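Local coordinates for cyclopropane mycolic acid synthase 3 (Mycobacterium tuberculosis, PDB 1L1E), which probably transfers a methylene group from S-adenosyl-L-methionine to a double bond of mycolic acid precursors, forming the proximal cyclopropane ring of alpha mycolic acids, at residues L57-L62 with Q282-K287; Q145-F150 with W204-P209. All blocks are in the same frame, centred on the assembly; numbering follows the deposited sequence.

Contact 1: residues L57-L62 with Q282-K287; sequences LGKLNL and QFTLEK
K59 reaches across from the end of helix 45-58 to Q282 and T284, two residues of strand 279-286 whose side chains leave the same side of the strand. The direct polar link is a hydrogen bond of 2.6 Å from K59 NZ to Q282 OE1. The ammonium lies in the plane of the amide carbonyl, off the line of the C=O bond at an angle of 146°. Its direction is set by a lysine chain that stays extended beyond CG, with chi2 at 173° and chi3 at 179°, and meets the Q282 side chain at about a right angle. The other end of the amide is held as well, Q282 NE2 being bonded to H167 ND1, and this fixes which way the carbonyl oxygen faces. K59 NZ has a further acceptor in Q226 OE1, on the neighbouring strand 221-227.

A water completes the polar network. It accepts a bond from K59 NZ at 3.0 Å, donates to the backbone Q282 O at 2.8 Å, and is hydrogen-bonded to T284 OG1, also at 2.8 Å. The lysine ammonium is thus shared between two glutamine oxygens and the water, which probably stabilises its charge beside the sheet.

Van der Waals contact comes from the methylene part of the lysine: K59 CD lies 3.6 Å from T284 OG1, and K59 and T284 both touch L165 of strand 163-170. K59 lies within a type I turn from G58 to N61, where the chain leaves the helix, N61 adopting positive phi. The arrangement is that of a Rossmann-like methyltransferase, in which a helix on one face of the sheet is tied to the antiparallel strand 279-286, inserted between 163-170 and 221-227.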
ATOM      1  N   LEU A  57      -3.779  10.951  -3.330  1.00 20.70           N
ATOM      2  CA  LEU A  57      -5.040  11.462  -3.846  1.00 18.60           C
ATOM      3  C   LEU A  57      -4.892  12.783  -4.590  1.00 18.57           C
ATOM      4  O   LEU A  57      -5.610  13.029  -5.543  1.00 19.18           O
ATOM      5  CB  LEU A  57      -6.047  11.596  -2.705  1.00 17.45           C
ATOM      6  CG  LEU A  57      -6.362  10.283  -1.975  1.00 18.45           C
ATOM      7  CD1 LEU A  57      -7.370  10.557  -0.856  1.00 21.26           C
ATOM      8  CD2 LEU A  57      -6.922   9.247  -2.972  1.00 19.00           C
ATOM      9  N   GLY A  58      -3.961  13.627  -4.160  1.00 19.30           N
ATOM     10  CA  GLY A  58      -3.760  14.898  -4.831  1.00 18.38           C
ATOM     11  C   GLY A  58      -3.393  14.714  -6.293  1.00 20.47           C
ATOM     12  O   GLY A  58      -3.668  15.574  -7.126  1.00 20.34           O
ATOM     13  N   LYS A  59      -2.778  13.577  -6.605  1.00 19.77           N
ATOM     14  CA  LYS A  59      -2.354  13.259  -7.967  1.00 19.64           C
ATOM     15  C   LYS A  59      -3.488  12.805  -8.888  1.00 19.69           C
ATOM     16  O   LYS A  59      -3.336  12.776 -10.117  1.00 19.84           O
ATOM     17  CB  LYS A  59      -1.267  12.180  -7.922  1.00 16.37           C
ATOM     18  CG  LYS A  59       0.027  12.653  -7.267  1.00 19.65           C
ATOM     19  CD  LYS A  59       1.010  11.524  -7.096  1.00 15.35           C
ATOM     20  CE  LYS A  59       2.311  11.997  -6.473  1.00 17.20           C
ATOM     21  NZ  LYS A  59       3.159  10.839  -6.019  1.00 17.30           N
ATOM     22  N   LEU A  60      -4.624  12.455  -8.300  1.00 22.41           N
ATOM     23  CA  LEU A  60      -5.768  11.992  -9.079  1.00 22.89           C
ATOM     24  C   LEU A  60      -6.692  13.140  -9.496  1.00 24.80           C
ATOM     25  O   LEU A  60      -7.745  12.913 -10.099  1.00 25.81           O
ATOM     26  CB  LEU A  60      -6.545  10.945  -8.273  1.00 24.57           C
ATOM     27  CG  LEU A  60      -5.709   9.741  -7.830  1.00 21.17           C
ATOM     28  CD1 LEU A  60      -6.559   8.750  -7.042  1.00 22.20           C
ATOM     29  CD2 LEU A  60      -5.133   9.072  -9.055  1.00 24.02           C
ATOM     30  N   ASN A  61      -6.288  14.366  -9.175  1.00 23.79           N
ATOM     31  CA  ASN A  61      -7.054  15.566  -9.505  1.00 27.10           C
ATOM     32  C   ASN A  61      -8.564  15.348  -9.304  1.00 27.45           C
ATOM     33  O   ASN A  61      -9.385  15.609 -10.188  1.00 28.05           O
ATOM     34  CB  ASN A  61      -6.719  16.002 -10.939  1.00 26.70           C
ATOM     35  CG  ASN A  61      -5.241  16.356 -11.104  1.00 30.42           C
ATOM     36  OD1 ASN A  61      -4.712  16.385 -12.219  1.00 30.94           O
ATOM     37  ND2 ASN A  61      -4.568  16.633  -9.983  1.00 25.98           N
ATOM     38  N   LEU A  62      -8.902  14.863  -8.114  1.00 27.16           N
ATOM     39  CA  LEU A  62     -10.279  14.587  -7.726  1.00 29.20           C
ATOM     40  C   LEU A  62     -11.194  15.813  -7.729  1.00 29.15           C
ATOM     41  O   LEU A  62     -10.822  16.895  -7.261  1.00 26.76           O
ATOM     42  CB  LEU A  62     -10.309  13.953  -6.332  1.00 29.30           C
ATOM     43  CG  LEU A  62      -9.799  12.517  -6.199  1.00 29.07           C
ATOM     44  CD1 LEU A  62      -9.732  12.141  -4.734  1.00 29.07           C
ATOM     45  CD2 LEU A  62     -10.732  11.564  -6.952  1.00 29.20           C
ATOM     46  N   GLN A 282       5.644   5.733  -6.242  1.00 17.18           N
ATOM     47  CA  GLN A 282       4.261   6.061  -6.521  1.00 19.15           C
ATOM     48  C   GLN A 282       4.268   6.380  -8.009  1.00 19.85           C
ATOM     49  O   GLN A 282       4.938   7.322  -8.449  1.00 20.03           O
ATOM     50  CB  GLN A 282       3.793   7.293  -5.729  1.00 17.52           C
ATOM     51  CG  GLN A 282       3.631   7.101  -4.210  1.00 14.24           C
ATOM     52  CD  GLN A 282       2.638   8.103  -3.601  1.00 18.07           C
ATOM     53  OE1 GLN A 282       2.450   9.203  -4.126  1.00 19.40           O
ATOM     54  NE2 GLN A 282       2.003   7.723  -2.493  1.00 17.22           N
ATOM     55  N   PHE A 283       3.544   5.577  -8.786  1.00 20.13           N
ATOM     56  CA  PHE A 283       3.465   5.775 -10.225  1.00 19.52           C
ATOM     57  C   PHE A 283       2.140   6.405 -10.593  1.00 18.37           C
ATOM     58  O   PHE A 283       1.080   5.905 -10.217  1.00 19.46           O
ATOM     59  CB  PHE A 283       3.561   4.444 -10.982  1.00 18.31           C
ATOM     60  CG  PHE A 283       4.826   3.673 -10.725  1.00 20.41           C
ATOM     61  CD1 PHE A 283       4.925   2.819  -9.640  1.00 17.55           C
ATOM     62  CD2 PHE A 283       5.907   3.774 -11.602  1.00 21.11           C
ATOM     63  CE1 PHE A 283       6.081   2.064  -9.424  1.00 20.50           C
ATOM     64  CE2 PHE A 283       7.064   3.025 -11.398  1.00 21.45           C
ATOM     65  CZ  PHE A 283       7.152   2.166 -10.309  1.00 19.82           C
ATOM     66  N   THR A 284       2.196   7.507 -11.324  1.00 18.15           N
ATOM     67  CA  THR A 284       0.979   8.135 -11.768  1.00 18.32           C
ATOM     68  C   THR A 284       0.826   7.664 -13.206  1.00 20.35           C
ATOM     69  O   THR A 284       1.705   7.889 -14.042  1.00 20.31           O
ATOM     70  CB  THR A 284       1.067   9.668 -11.718  1.00 19.43           C
ATOM     71  OG1 THR A 284       1.338  10.090 -10.371  1.00 21.27           O
ATOM     72  CG2 THR A 284      -0.258  10.276 -12.174  1.00 19.77           C
ATOM     73  N   LEU A 285      -0.278   6.987 -13.481  1.00 19.35           N
ATOM     74  CA  LEU A 285      -0.533   6.467 -14.818  1.00 21.96           C
ATOM     75  C   LEU A 285      -1.806   7.064 -15.417  1.00 21.87           C
ATOM     76  O   LEU A 285      -2.866   7.047 -14.790  1.00 20.56           O
ATOM     77  CB  LEU A 285      -0.662   4.947 -14.754  1.00 20.64           C
ATOM     78  CG  LEU A 285       0.367   4.232 -13.878  1.00 22.16           C
ATOM     79  CD1 LEU A 285       0.015   2.767 -13.807  1.00 23.43           C
ATOM     80  CD2 LEU A 285       1.762   4.432 -14.425  1.00 21.51           C
ATOM     81  N   GLU A 286      -1.693   7.594 -16.629  1.00 22.73           N
ATOM     82  CA  GLU A 286      -2.841   8.188 -17.306  1.00 26.18           C
ATOM     83  C   GLU A 286      -3.320   7.300 -18.450  1.00 28.17           C
ATOM     84  O   GLU A 286      -2.515   6.793 -19.230  1.00 25.86           O
ATOM     85  CB  GLU A 286      -2.482   9.568 -17.848  1.00 27.44           C
ATOM     86  CG  GLU A 286      -2.320  10.628 -16.771  1.00 35.27           C
ATOM     87  CD  GLU A 286      -2.146  12.013 -17.353  1.00 36.36           C
ATOM     88  OE1 GLU A 286      -2.924  12.363 -18.259  1.00 39.79           O
ATOM     89  OE2 GLU A 286      -1.242  12.748 -16.906  1.00 39.71           O
ATOM     90  N   LYS A 287      -4.633   7.110 -18.545  1.00 32.22           N
ATOM     91  CA  LYS A 287      -5.204   6.278 -19.601  1.00 34.39           C
ATOM     92  C   LYS A 287      -4.977   6.940 -20.953  1.00 36.99           C
ATOM     93  O   LYS A 287      -4.748   8.147 -21.026  1.00 39.90           O
ATOM     94  CB  LYS A 287      -6.704   6.073 -19.364  1.00 34.89           C
ATOM     95  CG  LYS A 287      -7.402   5.262 -20.450  1.00 35.44           C
ATOM     96  CD  LYS A 287      -8.751   4.728 -19.987  1.00 33.68           C
ATOM     97  CE  LYS A 287      -9.377   3.845 -21.059  1.00 33.86           C
ATOM     98  NZ  LYS A 287     -10.531   3.036 -20.572  1.00 35.64           N
TER
HETATM   99  O   HOH W   1       3.672   9.805  -8.819  1.00 17.67           O

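Contact 2: residues Q145-F150 with W204-P209; sequences QRYHHF and WLPSIP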
ATOM      1  N   GLN A 145       2.692 -13.082 -12.469  1.00 26.57           N
ATOM      2  CA  GLN A 145       1.861 -13.710 -13.501  1.00 28.94           C
ATOM      3  C   GLN A 145       0.519 -13.028 -13.755  1.00 28.28           C
ATOM      4  O   GLN A 145      -0.122 -13.281 -14.778  1.00 27.04           O
ATOM      5  CB  GLN A 145       1.590 -15.181 -13.163  1.00 31.96           C
ATOM      6  CG  GLN A 145       0.726 -15.376 -11.931  1.00 36.20           C
ATOM      7  CD  GLN A 145       1.537 -15.387 -10.644  1.00 39.26           C
ATOM      8  OE1 GLN A 145       2.565 -14.712 -10.534  1.00 38.97           O
ATOM      9  NE2 GLN A 145       1.070 -16.149  -9.658  1.00 39.23           N
ATOM     10  N   ARG A 146       0.084 -12.172 -12.833  0.84 27.09           N
ATOM     11  CA  ARG A 146      -1.198 -11.495 -12.992  0.84 24.90           C
ATOM     12  C   ARG A 146      -1.069 -10.018 -13.372  0.84 23.60           C
ATOM     13  O   ARG A 146      -2.079  -9.330 -13.555  0.84 18.52           O
ATOM     14  CB  ARG A 146      -2.008 -11.615 -11.696  0.84 26.34           C
ATOM     15  CG  ARG A 146      -2.026 -13.016 -11.103  1.00 31.58           C
ATOM     16  CD  ARG A 146      -3.413 -13.382 -10.635  1.00 36.07           C
ATOM     17  NE  ARG A 146      -3.890 -12.521  -9.562  1.00 39.87           N
ATOM     18  CZ  ARG A 146      -5.163 -12.446  -9.178  1.00 41.88           C
ATOM     19  NH1 ARG A 146      -6.089 -13.178  -9.786  1.00 41.72           N
ATOM     20  NH2 ARG A 146      -5.507 -11.651  -8.173  1.00 42.18           N
ATOM     21  N   TYR A 147       0.162  -9.529 -13.499  1.00 21.73           N
ATOM     22  CA  TYR A 147       0.370  -8.119 -13.834  1.00 21.89           C
ATOM     23  C   TYR A 147      -0.379  -7.637 -15.067  1.00 22.51           C
ATOM     24  O   TYR A 147      -1.083  -6.628 -15.004  1.00 20.25           O
ATOM     25  CB  TYR A 147       1.867  -7.812 -13.989  1.00 21.88           C
ATOM     26  CG  TYR A 147       2.653  -7.805 -12.682  1.00 22.18           C
ATOM     27  CD1 TYR A 147       4.038  -7.637 -12.683  1.00 20.29           C
ATOM     28  CD2 TYR A 147       2.009  -7.953 -11.449  1.00 19.40           C
ATOM     29  CE1 TYR A 147       4.768  -7.614 -11.490  1.00 22.17           C
ATOM     30  CE2 TYR A 147       2.725  -7.929 -10.255  1.00 19.52           C
ATOM     31  CZ  TYR A 147       4.106  -7.761 -10.278  1.00 21.81           C
ATOM     32  OH  TYR A 147       4.820  -7.739  -9.096  1.00 20.62           O
ATOM     33  N   HIS A 148      -0.247  -8.339 -16.192  1.00 22.19           N
ATOM     34  CA  HIS A 148      -0.940  -7.891 -17.393  1.00 22.35           C
ATOM     35  C   HIS A 148      -2.433  -7.751 -17.178  1.00 20.91           C
ATOM     36  O   HIS A 148      -3.052  -6.803 -17.657  1.00 20.70           O
ATOM     37  CB  HIS A 148      -0.736  -8.841 -18.573  1.00 25.30           C
ATOM     38  CG  HIS A 148      -1.609  -8.508 -19.744  1.00 24.56           C
ATOM     39  ND1 HIS A 148      -1.324  -7.479 -20.614  1.00 27.34           N
ATOM     40  CD2 HIS A 148      -2.804  -9.012 -20.136  1.00 25.32           C
ATOM     41  CE1 HIS A 148      -2.305  -7.365 -21.493  1.00 27.42           C
ATOM     42  NE2 HIS A 148      -3.215  -8.284 -21.223  1.00 25.57           N
ATOM     43  N   HIS A 149      -3.011  -8.717 -16.474  1.00 23.76           N
ATOM     44  CA  HIS A 149      -4.445  -8.724 -16.209  1.00 24.73           C
ATOM     45  C   HIS A 149      -4.855  -7.490 -15.392  1.00 23.70           C
ATOM     46  O   HIS A 149      -5.824  -6.805 -15.718  1.00 23.04           O
ATOM     47  CB  HIS A 149      -4.816 -10.020 -15.476  1.00 26.49           C
ATOM     48  CG  HIS A 149      -6.289 -10.254 -15.364  1.00 26.97           C
ATOM     49  ND1 HIS A 149      -7.190  -9.797 -16.300  1.00 30.22           N
ATOM     50  CD2 HIS A 149      -7.018 -10.907 -14.428  1.00 29.00           C
ATOM     51  CE1 HIS A 149      -8.411 -10.151 -15.943  1.00 27.59           C
ATOM     52  NE2 HIS A 149      -8.334 -10.825 -14.810  1.00 28.02           N
ATOM     53  N   PHE A 150      -4.095  -7.209 -14.341  1.00 22.88           N
ATOM     54  CA  PHE A 150      -4.360  -6.059 -13.486  1.00 22.38           C
ATOM     55  C   PHE A 150      -4.387  -4.763 -14.293  1.00 22.27           C
ATOM     56  O   PHE A 150      -5.321  -3.971 -14.195  1.00 24.21           O
ATOM     57  CB  PHE A 150      -3.286  -5.968 -12.403  1.00 21.72           C
ATOM     58  CG  PHE A 150      -3.353  -4.714 -11.589  1.00 22.80           C
ATOM     59  CD1 PHE A 150      -4.378  -4.522 -10.666  1.00 22.09           C
ATOM     60  CD2 PHE A 150      -2.379  -3.725 -11.734  1.00 20.80           C
ATOM     61  CE1 PHE A 150      -4.436  -3.364  -9.888  1.00 21.78           C
ATOM     62  CE2 PHE A 150      -2.424  -2.556 -10.959  1.00 23.67           C
ATOM     63  CZ  PHE A 150      -3.451  -2.376 -10.036  1.00 22.01           C
ATOM     64  N   TRP A 204       5.077 -10.626  -4.859  1.00 28.32           N
ATOM     65  CA  TRP A 204       6.251 -10.405  -5.690  1.00 25.70           C
ATOM     66  C   TRP A 204       6.639  -8.937  -5.645  1.00 25.97           C
ATOM     67  O   TRP A 204       5.777  -8.068  -5.567  1.00 26.00           O
ATOM     68  CB  TRP A 204       5.927 -10.831  -7.126  1.00 25.35           C
ATOM     69  CG  TRP A 204       7.071 -10.763  -8.085  1.00 25.43           C
ATOM     70  CD1 TRP A 204       7.344  -9.762  -8.976  1.00 23.21           C
ATOM     71  CD2 TRP A 204       8.096 -11.746  -8.259  1.00 24.24           C
ATOM     72  NE1 TRP A 204       8.473 -10.067  -9.696  1.00 23.08           N
ATOM     73  CE2 TRP A 204       8.954 -11.279  -9.274  1.00 24.83           C
ATOM     74  CE3 TRP A 204       8.372 -12.978  -7.653  1.00 26.21           C
ATOM     75  CZ2 TRP A 204      10.072 -12.001  -9.701  1.00 25.81           C
ATOM     76  CZ3 TRP A 204       9.489 -13.697  -8.078  1.00 27.91           C
ATOM     77  CH2 TRP A 204      10.321 -13.203  -9.092  1.00 26.13           C
ATOM     78  N   LEU A 205       7.943  -8.666  -5.655  1.00 27.31           N
ATOM     79  CA  LEU A 205       8.441  -7.286  -5.643  1.00 26.06           C
ATOM     80  C   LEU A 205       8.900  -6.999  -7.064  1.00 23.49           C
ATOM     81  O   LEU A 205       9.838  -7.620  -7.558  1.00 25.96           O
ATOM     82  CB  LEU A 205       9.613  -7.146  -4.663  1.00 27.18           C
ATOM     83  CG  LEU A 205       9.268  -7.495  -3.210  1.00 28.84           C
ATOM     84  CD1 LEU A 205      10.467  -7.223  -2.305  1.00 28.91           C
ATOM     85  CD2 LEU A 205       8.070  -6.660  -2.765  1.00 28.83           C
ATOM     86  N   PRO A 206       8.241  -6.061  -7.748  1.00 22.75           N
ATOM     87  CA  PRO A 206       8.629  -5.748  -9.122  1.00 21.56           C
ATOM     88  C   PRO A 206       9.781  -4.774  -9.263  1.00 21.07           C
ATOM     89  O   PRO A 206      10.089  -4.011  -8.337  1.00 17.45           O
ATOM     90  CB  PRO A 206       7.352  -5.172  -9.707  1.00 21.45           C
ATOM     91  CG  PRO A 206       6.827  -4.376  -8.551  1.00 23.88           C
ATOM     92  CD  PRO A 206       7.001  -5.347  -7.383  1.00 24.40           C
ATOM     93  N   SER A 207      10.419  -4.830 -10.431  1.00 20.46           N
ATOM     94  CA  SER A 207      11.497  -3.935 -10.779  1.00 18.45           C
ATOM     95  C   SER A 207      10.765  -2.771 -11.430  1.00 19.58           C
ATOM     96  O   SER A 207       9.622  -2.930 -11.885  1.00 19.61           O
ATOM     97  CB  SER A 207      12.445  -4.583 -11.808  1.00 20.50           C
ATOM     98  OG  SER A 207      11.849  -4.656 -13.102  1.00 18.56           O
ATOM     99  N   ILE A 208      11.403  -1.603 -11.467  0.81 17.13           N
ATOM    100  CA  ILE A 208      10.790  -0.435 -12.083  0.81 19.35           C
ATOM    101  C   ILE A 208      10.488  -0.678 -13.567  0.81 18.62           C
ATOM    102  O   ILE A 208       9.409  -0.322 -14.050  0.81 18.64           O
ATOM    103  CB  ILE A 208      11.682   0.810 -11.892  0.81 18.78           C
ATOM    104  CG1 ILE A 208      11.712   1.178 -10.404  1.00 22.74           C
ATOM    105  CG2 ILE A 208      11.138   1.979 -12.692  1.00 22.80           C
ATOM    106  CD1 ILE A 208      12.698   2.271 -10.047  1.00 27.20           C
ATOM    107  N   PRO A 209      11.439  -1.275 -14.315  0.91 19.31           N
ATOM    108  CA  PRO A 209      11.233  -1.560 -15.739  0.91 18.54           C
ATOM    109  C   PRO A 209       9.998  -2.440 -15.982  0.91 18.01           C
ATOM    110  O   PRO A 209       9.312  -2.288 -16.993  0.91 18.79           O
ATOM    111  CB  PRO A 209      12.535  -2.256 -16.132  0.91 21.22           C
ATOM    112  CG  PRO A 209      13.544  -1.489 -15.316  1.00 21.07           C
ATOM    113  CD  PRO A 209      12.857  -1.467 -13.955  1.00 19.93           C
TER
HETATM  114  O   HOH W   2       3.419  -8.522  -6.898  1.00 16.23           O
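The Y147 and W204 side chains meet at about a right angle, with Y147 OH at the edge of the indole, in its plane, 3.2 Å from W204 CD1. Around the phenol itself, W204 CD1 and P206 CB approach obliquely, while a water sits at its edge in the ring plane; F139, from outside the two segments, stacks on the Y147 ring. In the Rossmann-like methyltransferase fold, this contact joins the start of helix 147-157 to the loop that leads into helix 208-216, where S207 is the N-cap and its OG accepts from T210 N.

P206 closes on the same end of the tyrosine, its CB 3.7 Å from Y147 OH and 4.0 Å from Y147 CE1. The indole is brought to the hydroxyl by a W204 chi1 of -175°, with CG anti to the backbone N. On the neighbouring R146, the guanidinium forms a salt bridge with E124, and this arginine touches the bound S-adenosyl-L-homocysteine, so the cofactor pocket adjoins the helix start. The polar link between the segments runs through the water: Y147 OH donates to it at 2.7 Å, and the water in turn donates to the backbone oxygen W204 O, also at 2.7 Å.

In the fold
Both contacts belong to one cofactor-binding domain, and along the chain contact 2 is nested within the loop closed by contact 1. Their centres are 19 Å apart and their nearest atoms about 4 Å, without touching. Both contacts pack against strand 163-170: K59 and T284 of contact 1 on its L165, F150 of contact 2 on its M164 and L205 on its I169. The S-adenosyl-L-homocysteine is about 9 Å from the Q282 side chain and about 10 Å from that of Y147, whereas R146 touches it directly. H167, which bonds Q282, also lines the carbonate pocket.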